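Local coordinates for mannosylglycerate hydrolase MGH1-like glycoside hydrolase domain-containing protein (Thermus thermophilus HB8, PDB 4WVA), which hydrolyses the thermophile osmolyte mannosylglycerate to mannose and glycerate, and probably also cleaves glucosylglycerate, at residues N359-A363 against L378-A382; V354-V358 against S409-A413; F343-G347 against Y395-T399. One frame throughout, in Å; residues are numbered along the deposited sequence.

Contact 1 of 3, residues N359-A363 against L378-A382; sequences NWMVA and LKADA
L378 meets A363, V362 and N359 across two helices, and its two methyl branches divide the work between them. L378 CB points at the facing helix and lies 3.9 Å from A363 CB; with CG anti to the carbonyl carbon (chi1 -70°), L378 CD1 is carried over the backbone of that helix, within 3.7 Å of A363 N. The same methyl also touches one branch of V362, with L378 CD1 4.0 Å from V362 CG1. V362 presents this branch by setting CG1 anti to its backbone N (chi1 176°). The two helices, 356-368 and 372-389, follow one another in the chain and run antiparallel, their segments 9.5 Å apart at 165°, as neighbouring helices do in an (alpha/alpha)6 barrel. A363 and A382, both small, let L378 and N359 fit between the backbones. The side-chain amide of N359 sits between the CD2 branch of L378 and the methyl of A382, and also packs on L334 and V354. With an alanine in place of this asparagine, a gap would probably open beside A382 CB and L378 CD2, leaving that leucine branch freer to turn. W360 faces the other way, packing on F38 and L414.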
loop_
_atom_site.group_PDB
_atom_site.type_symbol
_atom_site.label_atom_id
_atom_site.label_comp_id
_atom_site.label_asym_id
_atom_site.label_seq_id
_atom_site.Cartn_x
_atom_site.Cartn_y
_atom_site.Cartn_z
ATOM N N ASN A 359 -23.719 -7.373 -5.110
ATOM C CA ASN A 359 -24.016 -7.012 -3.717
ATOM C C ASN A 359 -23.076 -7.747 -2.765
ATOM O O ASN A 359 -22.567 -7.173 -1.790
ATOM C CB ASN A 359 -25.457 -7.368 -3.309
ATOM C CG ASN A 359 -26.455 -6.242 -3.535
ATOM O OD1 ASN A 359 -27.374 -5.993 -2.688
ATOM N ND2 ASN A 359 -26.320 -5.572 -4.618
ATOM N N TRP A 360 -22.887 -9.046 -3.022
ATOM C CA TRP A 360 -22.023 -9.876 -2.184
ATOM C C TRP A 360 -20.550 -9.416 -2.218
ATOM O O TRP A 360 -19.944 -9.201 -1.150
ATOM C CB TRP A 360 -22.182 -11.353 -2.546
ATOM C CG TRP A 360 -21.263 -12.212 -1.732
ATOM C CD1 TRP A 360 -21.407 -12.555 -0.410
ATOM C CD2 TRP A 360 -20.040 -12.790 -2.171
ATOM N NE1 TRP A 360 -20.337 -13.319 -0.012
ATOM C CE2 TRP A 360 -19.484 -13.474 -1.069
ATOM C CE3 TRP A 360 -19.358 -12.808 -3.396
ATOM C CZ2 TRP A 360 -18.278 -14.160 -1.153
ATOM C CZ3 TRP A 360 -18.158 -13.497 -3.479
ATOM C CH2 TRP A 360 -17.630 -14.162 -2.359
ATOM N N MET A 361 -19.981 -9.226 -3.412
ATOM C CA MET A 361 -18.569 -8.821 -3.484
ATOM C C MET A 361 -18.358 -7.447 -2.856
ATOM O O MET A 361 -17.362 -7.213 -2.171
ATOM C CB MET A 361 -18.044 -8.800 -4.909
ATOM C CG MET A 361 -17.885 -10.174 -5.516
ATOM S SD MET A 361 -17.220 -10.167 -7.195
ATOM C CE MET A 361 -18.635 -9.635 -8.136
ATOM N N VAL A 362 -19.284 -6.531 -3.101
ATOM C CA VAL A 362 -19.161 -5.171 -2.568
ATOM C C VAL A 362 -19.377 -5.138 -1.046
ATOM O O VAL A 362 -18.682 -4.412 -0.355
ATOM C CB VAL A 362 -20.079 -4.192 -3.326
ATOM C CG1 VAL A 362 -20.025 -2.801 -2.721
ATOM C CG2 VAL A 362 -19.667 -4.152 -4.778
ATOM N N ALA A 363 -20.320 -5.929 -0.531
ATOM C CA ALA A 363 -20.475 -6.073 0.926
ATOM C C ALA A 363 -19.213 -6.634 1.571
ATOM O O ALA A 363 -18.774 -6.139 2.606
ATOM C CB ALA A 363 -21.657 -6.971 1.253
ATOM N N LEU A 378 -26.326 -4.090 2.334
ATOM C CA LEU A 378 -26.215 -4.809 1.072
ATOM C C LEU A 378 -26.674 -6.258 1.206
ATOM O O LEU A 378 -27.363 -6.799 0.334
ATOM C CB LEU A 378 -24.755 -4.773 0.557
ATOM C CG LEU A 378 -24.314 -3.393 0.090
ATOM C CD1 LEU A 378 -22.811 -3.247 0.079
ATOM C CD2 LEU A 378 -24.900 -3.124 -1.277
ATOM N N LYS A 379 -26.284 -6.901 2.300
ATOM C CA LYS A 379 -26.814 -8.233 2.614
ATOM C C LYS A 379 -28.326 -8.236 2.822
ATOM O O LYS A 379 -29.049 -9.042 2.235
ATOM C CB LYS A 379 -26.140 -8.784 3.855
ATOM C CG LYS A 379 -26.577 -10.198 4.201
ATOM C CD LYS A 379 -25.879 -10.708 5.441
ATOM C CE LYS A 379 -26.438 -12.079 5.813
ATOM N NZ LYS A 379 -25.818 -12.603 7.055
ATOM N N ALA A 380 -28.802 -7.358 3.687
ATOM C CA ALA A 380 -30.234 -7.315 3.977
ATOM C C ALA A 380 -31.060 -7.082 2.705
ATOM O O ALA A 380 -32.072 -7.741 2.486
ATOM C CB ALA A 380 -30.516 -6.235 5.004
ATOM N N ASP A 381 -30.638 -6.143 1.864
ATOM C CA ASP A 381 -31.358 -5.900 0.619
ATOM C C ASP A 381 -31.341 -7.129 -0.299
ATOM O O ASP A 381 -32.370 -7.513 -0.855
ATOM C CB ASP A 381 -30.808 -4.670 -0.099
ATOM C CG ASP A 381 -31.268 -3.371 0.542
ATOM O OD1 ASP A 381 -32.066 -3.420 1.521
ATOM O OD2 ASP A 381 -30.818 -2.293 0.091
ATOM N N ALA A 382 -30.175 -7.743 -0.471
ATOM C CA ALA A 382 -30.087 -8.963 -1.286
ATOM C C ALA A 382 -31.033 -10.058 -0.789
ATOM O O ALA A 382 -31.771 -10.658 -1.577
ATOM C CB ALA A 382 -28.664 -9.479 -1.322
#

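Contact 2 of 3, residues V354-V358 against S409-A413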
loop_
_atom_site.group_PDB
_atom_site.type_symbol
_atom_site.label_atom_id
_atom_site.label_comp_id
_atom_site.label_asym_id
_atom_site.label_seq_id
_atom_site.Cartn_x
_atom_site.Cartn_y
_atom_site.Cartn_z
ATOM N N VAL A 354 -30.349 -4.513 -9.630
ATOM C CA VAL A 354 -29.553 -5.054 -8.529
ATOM C C VAL A 354 -29.192 -6.499 -8.830
ATOM O O VAL A 354 -30.032 -7.314 -9.253
ATOM C CB VAL A 354 -30.333 -4.998 -7.188
ATOM C CG1 VAL A 354 -29.573 -5.694 -6.058
ATOM C CG2 VAL A 354 -30.629 -3.555 -6.769
ATOM N N TRP A 355 -27.933 -6.833 -8.598
ATOM C CA TRP A 355 -27.407 -8.171 -8.819
ATOM C C TRP A 355 -26.841 -8.726 -7.529
ATOM O O TRP A 355 -26.085 -8.070 -6.816
ATOM C CB TRP A 355 -26.301 -8.153 -9.868
ATOM C CG TRP A 355 -26.773 -7.850 -11.267
ATOM C CD1 TRP A 355 -27.173 -6.649 -11.768
ATOM C CD2 TRP A 355 -26.864 -8.783 -12.335
ATOM N NE1 TRP A 355 -27.523 -6.781 -13.098
ATOM C CE2 TRP A 355 -27.332 -8.081 -13.472
ATOM C CE3 TRP A 355 -26.593 -10.148 -12.447
ATOM C CZ2 TRP A 355 -27.514 -8.699 -14.701
ATOM C CZ3 TRP A 355 -26.787 -10.766 -13.657
ATOM C CH2 TRP A 355 -27.238 -10.040 -14.777
ATOM N N ILE A 356 -27.158 -9.975 -7.251
ATOM C CA ILE A 356 -26.781 -10.549 -5.972
ATOM C C ILE A 356 -25.274 -10.772 -5.850
ATOM O O ILE A 356 -24.701 -10.578 -4.763
ATOM C CB ILE A 356 -27.549 -11.865 -5.712
ATOM C CG1 ILE A 356 -29.064 -11.643 -5.790
ATOM C CG2 ILE A 356 -27.198 -12.460 -4.365
ATOM C CD1 ILE A 356 -29.655 -10.630 -4.843
ATOM N N ASN A 357 -24.628 -11.233 -6.919
ATOM C CA ASN A 357 -23.188 -11.461 -6.855
ATOM C C ASN A 357 -22.376 -10.176 -6.575
ATOM O O ASN A 357 -21.385 -10.196 -5.825
ATOM C CB ASN A 357 -22.676 -12.169 -8.115
ATOM C CG ASN A 357 -22.721 -11.289 -9.349
ATOM O OD1 ASN A 357 -23.678 -10.549 -9.571
ATOM N ND2 ASN A 357 -21.684 -11.377 -10.174
ATOM N N VAL A 358 -22.804 -9.071 -7.183
ATOM C CA VAL A 358 -22.144 -7.782 -6.970
ATOM C C VAL A 358 -22.471 -7.243 -5.567
ATOM O O VAL A 358 -21.578 -6.727 -4.878
ATOM C CB VAL A 358 -22.476 -6.772 -8.091
ATOM C CG1 VAL A 358 -21.848 -5.419 -7.798
ATOM C CG2 VAL A 358 -21.976 -7.322 -9.424
ATOM N N SER A 409 -29.035 -19.432 -10.641
ATOM C CA SER A 409 -28.159 -20.204 -9.761
ATOM C C SER A 409 -27.322 -19.365 -8.798
ATOM O O SER A 409 -27.309 -19.661 -7.615
ATOM C CB SER A 409 -27.271 -21.143 -10.570
ATOM O OG SER A 409 -28.085 -22.105 -11.225
ATOM N N TRP A 410 -26.622 -18.325 -9.251
ATOM C CA TRP A 410 -25.742 -17.666 -8.280
ATOM C C TRP A 410 -26.513 -16.896 -7.202
ATOM O O TRP A 410 -25.988 -16.643 -6.107
ATOM C CB TRP A 410 -24.627 -16.823 -8.894
ATOM C CG TRP A 410 -24.904 -15.468 -9.441
ATOM C CD1 TRP A 410 -25.752 -14.491 -8.972
ATOM C CD2 TRP A 410 -24.207 -14.888 -10.549
ATOM N NE1 TRP A 410 -25.636 -13.371 -9.744
ATOM C CE2 TRP A 410 -24.688 -13.591 -10.721
ATOM C CE3 TRP A 410 -23.232 -15.371 -11.423
ATOM C CZ2 TRP A 410 -24.241 -12.762 -11.743
ATOM C CZ3 TRP A 410 -22.776 -14.557 -12.424
ATOM C CH2 TRP A 410 -23.287 -13.264 -12.593
ATOM N N SER A 411 -27.759 -16.565 -7.496
ATOM C CA SER A 411 -28.623 -15.928 -6.493
ATOM C C SER A 411 -28.916 -16.934 -5.383
ATOM O O SER A 411 -28.712 -16.639 -4.210
ATOM C CB SER A 411 -29.906 -15.398 -7.143
ATOM O OG SER A 411 -29.600 -14.363 -8.071
ATOM N N ALA A 412 -29.349 -18.130 -5.767
ATOM C CA ALA A 412 -29.546 -19.221 -4.816
ATOM C C ALA A 412 -28.263 -19.560 -4.076
ATOM O O ALA A 412 -28.243 -19.673 -2.842
ATOM C CB ALA A 412 -30.126 -20.438 -5.512
ATOM N N ALA A 413 -27.165 -19.694 -4.817
ATOM C CA ALA A 413 -25.908 -20.051 -4.213
ATOM C C ALA A 413 -25.465 -19.071 -3.148
ATOM O O ALA A 413 -24.994 -19.459 -2.082
ATOM C CB ALA A 413 -24.818 -20.162 -5.278
HETATM O O HOH W 1 -28.176 -11.953 -9.183
#
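N357 and W410 form a buried amide-on-indole stack, with W355 and I356 joining in, where the start of helix 356-368 meets the first turn of helix 409-418. N357 turns CG to a position between its backbone N and carbonyl carbon (chi1 70°), and this lays the amide over one face of the W410 ring, the two planes 28° apart. The overlap lies toward the rim, with N357 CG 3.2 Å from W410 CZ2. Further back along the same side chain, N357 CB makes a CH-pi contact 3.7 Å from the centroid of the five-membered ring of W410. W355 comes to the indole's edge instead, its CE3 3.6 Å from W410 CZ2. W355 is the N-cap residue of its helix, and it probably also lines the substrate pocket of this (alpha/alpha)6 glycoside hydrolase, stacked on W350 and Y394 and about 4 Å from a bound Tris molecule, side chain to ligand. A water sits between the helices and takes up two N-H groups, from I356 N at 2.9 Å and from W410 NE1 at 3.0 Å. It gives a proton to S411 OG, 3.0 Å from the water oxygen, while the same hydroxyl bonds R392 O. Thus a backbone N-H in the first helical turn is satisfied, and the rotation of the indole is probably fixed. Beside the water, I356 CG1 rests 3.6 Å from S411 OG.

Contact 3 of 3, residues F343-G347 against Y395-T399; sequences FFEPG and YDPLT
P346 packs against D396 and P397, where the loop before helix 356-368 meets an Asx turn in the connection of the short hairpin 394-395/402-403. The tight part lies round the P346 carbonyl. Its oxygen approaches P397 CD at 3.3 Å and receives a CA-H...O contact from D396 CA at 3.4 Å, with 159° at the hydrogen. This weak interaction matters because P346 O is buried here without a conventional polar partner. The side chains of P346 and D396 lie side by side and point the same way, with P346 CB 3.6 Å from D396 OD2. F344 adds an apolar contact: with CG anti to its backbone N (chi1 -180°), the ring reaches P397 with its edge, F344 CZ lying 3.8 Å from P397 CG. Toward solvent the fit loosens. The exposed L398 brings CD1 only to 4.2 Å from P346 CB, and the same methyl stands near the plane of the F344 ring at its edge. D396 meanwhile shapes its own turn, with one carboxylate oxygen gripped by two backbone N-H groups: L398 N approaches D396 OD1 at 2.7 Å, nearly in line with the C-O bond, and T399 N reaches D396 OD1 from 53° above the carboxylate plane.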
loop_
_atom_site.group_PDB
_atom_site.type_symbol
_atom_site.label_atom_id
_atom_site.label_comp_id
_atom_site.label_asym_id
_atom_site.label_seq_id
_atom_site.Cartn_x
_atom_site.Cartn_y
_atom_site.Cartn_z
ATOM N N PHE A 343 -28.361 7.135 -18.207
ATOM C CA PHE A 343 -28.414 5.792 -18.785
ATOM C C PHE A 343 -29.135 4.766 -17.917
ATOM O O PHE A 343 -29.283 3.618 -18.326
ATOM C CB PHE A 343 -26.988 5.269 -19.059
ATOM C CG PHE A 343 -26.157 6.206 -19.871
ATOM C CD1 PHE A 343 -26.520 6.511 -21.175
ATOM C CD2 PHE A 343 -25.018 6.804 -19.333
ATOM C CE1 PHE A 343 -25.766 7.397 -21.930
ATOM C CE2 PHE A 343 -24.265 7.691 -20.080
ATOM C CZ PHE A 343 -24.643 7.989 -21.382
ATOM N N PHE A 344 -29.566 5.174 -16.735
ATOM C CA PHE A 344 -30.264 4.296 -15.791
ATOM C C PHE A 344 -31.578 3.759 -16.359
ATOM O O PHE A 344 -32.440 4.527 -16.813
ATOM C CB PHE A 344 -30.503 5.050 -14.489
ATOM C CG PHE A 344 -31.206 4.252 -13.427
ATOM C CD1 PHE A 344 -30.566 3.198 -12.790
ATOM C CD2 PHE A 344 -32.482 4.592 -13.016
ATOM C CE1 PHE A 344 -31.203 2.482 -11.794
ATOM C CE2 PHE A 344 -33.128 3.879 -12.031
ATOM C CZ PHE A 344 -32.487 2.821 -11.407
ATOM N N GLU A 345 -31.692 2.434 -16.380
ATOM C CA GLU A 345 -32.881 1.725 -16.836
ATOM C C GLU A 345 -33.125 0.651 -15.786
ATOM O O GLU A 345 -32.403 -0.345 -15.769
ATOM C CB GLU A 345 -32.671 1.078 -18.214
ATOM C CG GLU A 345 -32.454 2.029 -19.387
ATOM C CD GLU A 345 -32.291 1.287 -20.698
ATOM O OE1 GLU A 345 -33.304 0.788 -21.246
ATOM O OE2 GLU A 345 -31.150 1.180 -21.191
ATOM N N PRO A 346 -34.132 0.833 -14.909
ATOM C CA PRO A 346 -34.220 -0.039 -13.736
ATOM C C PRO A 346 -34.542 -1.509 -13.993
ATOM O O PRO A 346 -34.400 -2.312 -13.071
ATOM C CB PRO A 346 -35.327 0.600 -12.889
ATOM C CG PRO A 346 -36.130 1.394 -13.860
ATOM C CD PRO A 346 -35.168 1.883 -14.881
ATOM N N GLY A 347 -34.970 -1.858 -15.207
ATOM C CA GLY A 347 -35.227 -3.242 -15.553
ATOM C C GLY A 347 -34.247 -3.900 -16.509
ATOM O O GLY A 347 -34.314 -5.127 -16.690
ATOM N N TYR A 395 -32.851 -7.557 -10.136
ATOM C CA TYR A 395 -34.033 -6.993 -9.501
ATOM C C TYR A 395 -34.116 -5.513 -9.766
ATOM O O TYR A 395 -33.110 -4.817 -9.770
ATOM C CB TYR A 395 -34.027 -7.244 -7.989
ATOM C CG TYR A 395 -33.918 -8.703 -7.626
ATOM C CD1 TYR A 395 -32.678 -9.336 -7.584
ATOM C CD2 TYR A 395 -35.049 -9.468 -7.348
ATOM C CE1 TYR A 395 -32.564 -10.672 -7.263
ATOM C CE2 TYR A 395 -34.938 -10.811 -7.039
ATOM C CZ TYR A 395 -33.694 -11.413 -7.006
ATOM O OH TYR A 395 -33.560 -12.749 -6.698
ATOM N N ASP A 396 -35.337 -5.022 -9.975
ATOM C CA ASP A 396 -35.577 -3.593 -10.120
ATOM C C ASP A 396 -35.213 -2.911 -8.791
ATOM O O ASP A 396 -35.699 -3.312 -7.734
ATOM C CB ASP A 396 -37.056 -3.368 -10.501
ATOM C CG ASP A 396 -37.402 -1.912 -10.748
ATOM O OD1 ASP A 396 -37.115 -1.059 -9.894
ATOM O OD2 ASP A 396 -37.998 -1.626 -11.806
ATOM N N PRO A 397 -34.322 -1.898 -8.822
ATOM C CA PRO A 397 -33.889 -1.308 -7.543
ATOM C C PRO A 397 -34.936 -0.393 -6.903
ATOM O O PRO A 397 -34.819 -0.059 -5.732
ATOM C CB PRO A 397 -32.648 -0.496 -7.914
ATOM C CG PRO A 397 -32.689 -0.333 -9.367
ATOM C CD PRO A 397 -33.632 -1.309 -9.983
ATOM N N LEU A 398 -35.950 -0.010 -7.676
ATOM C CA LEU A 398 -36.961 0.930 -7.194
ATOM C C LEU A 398 -38.115 0.171 -6.571
ATOM O O LEU A 398 -38.616 0.564 -5.522
ATOM C CB LEU A 398 -37.461 1.801 -8.354
ATOM C CG LEU A 398 -36.358 2.524 -9.136
ATOM C CD1 LEU A 398 -36.981 3.427 -10.188
ATOM C CD2 LEU A 398 -35.437 3.311 -8.207
ATOM N N THR A 399 -38.528 -0.916 -7.221
ATOM C CA THR A 399 -39.698 -1.691 -6.800
ATOM C C THR A 399 -39.361 -3.023 -6.155
ATOM O O THR A 399 -40.199 -3.591 -5.466
ATOM C CB THR A 399 -40.619 -2.001 -7.991
ATOM O OG1 THR A 399 -39.947 -2.875 -8.918
ATOM C CG2 THR A 399 -41.034 -0.725 -8.684
#

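Helix 356-368 and the residue pair leading into it tie the three contacts together. Contacts 1 and 2 share this helix, with centres 9 Å apart, and meet where A382 CB touches I356 CD1 at 3.8 Å. Contact 3 lies 16 Å from each, centre to centre, yet joins contact 2 through a probable backbone hydrogen bond, V354 N to Y395 O at 2.8 Å, and through packing of I356 CD1 on Y395 CE1. Contact 2 is closest to the pocket: the W355 side chain comes about 3 Å from that of W350, a probable substrate-binding residue, and also touches E393, the likely proton acceptor. Contact 3 is further off, the Y395 side chain about 7 Å from that of E393.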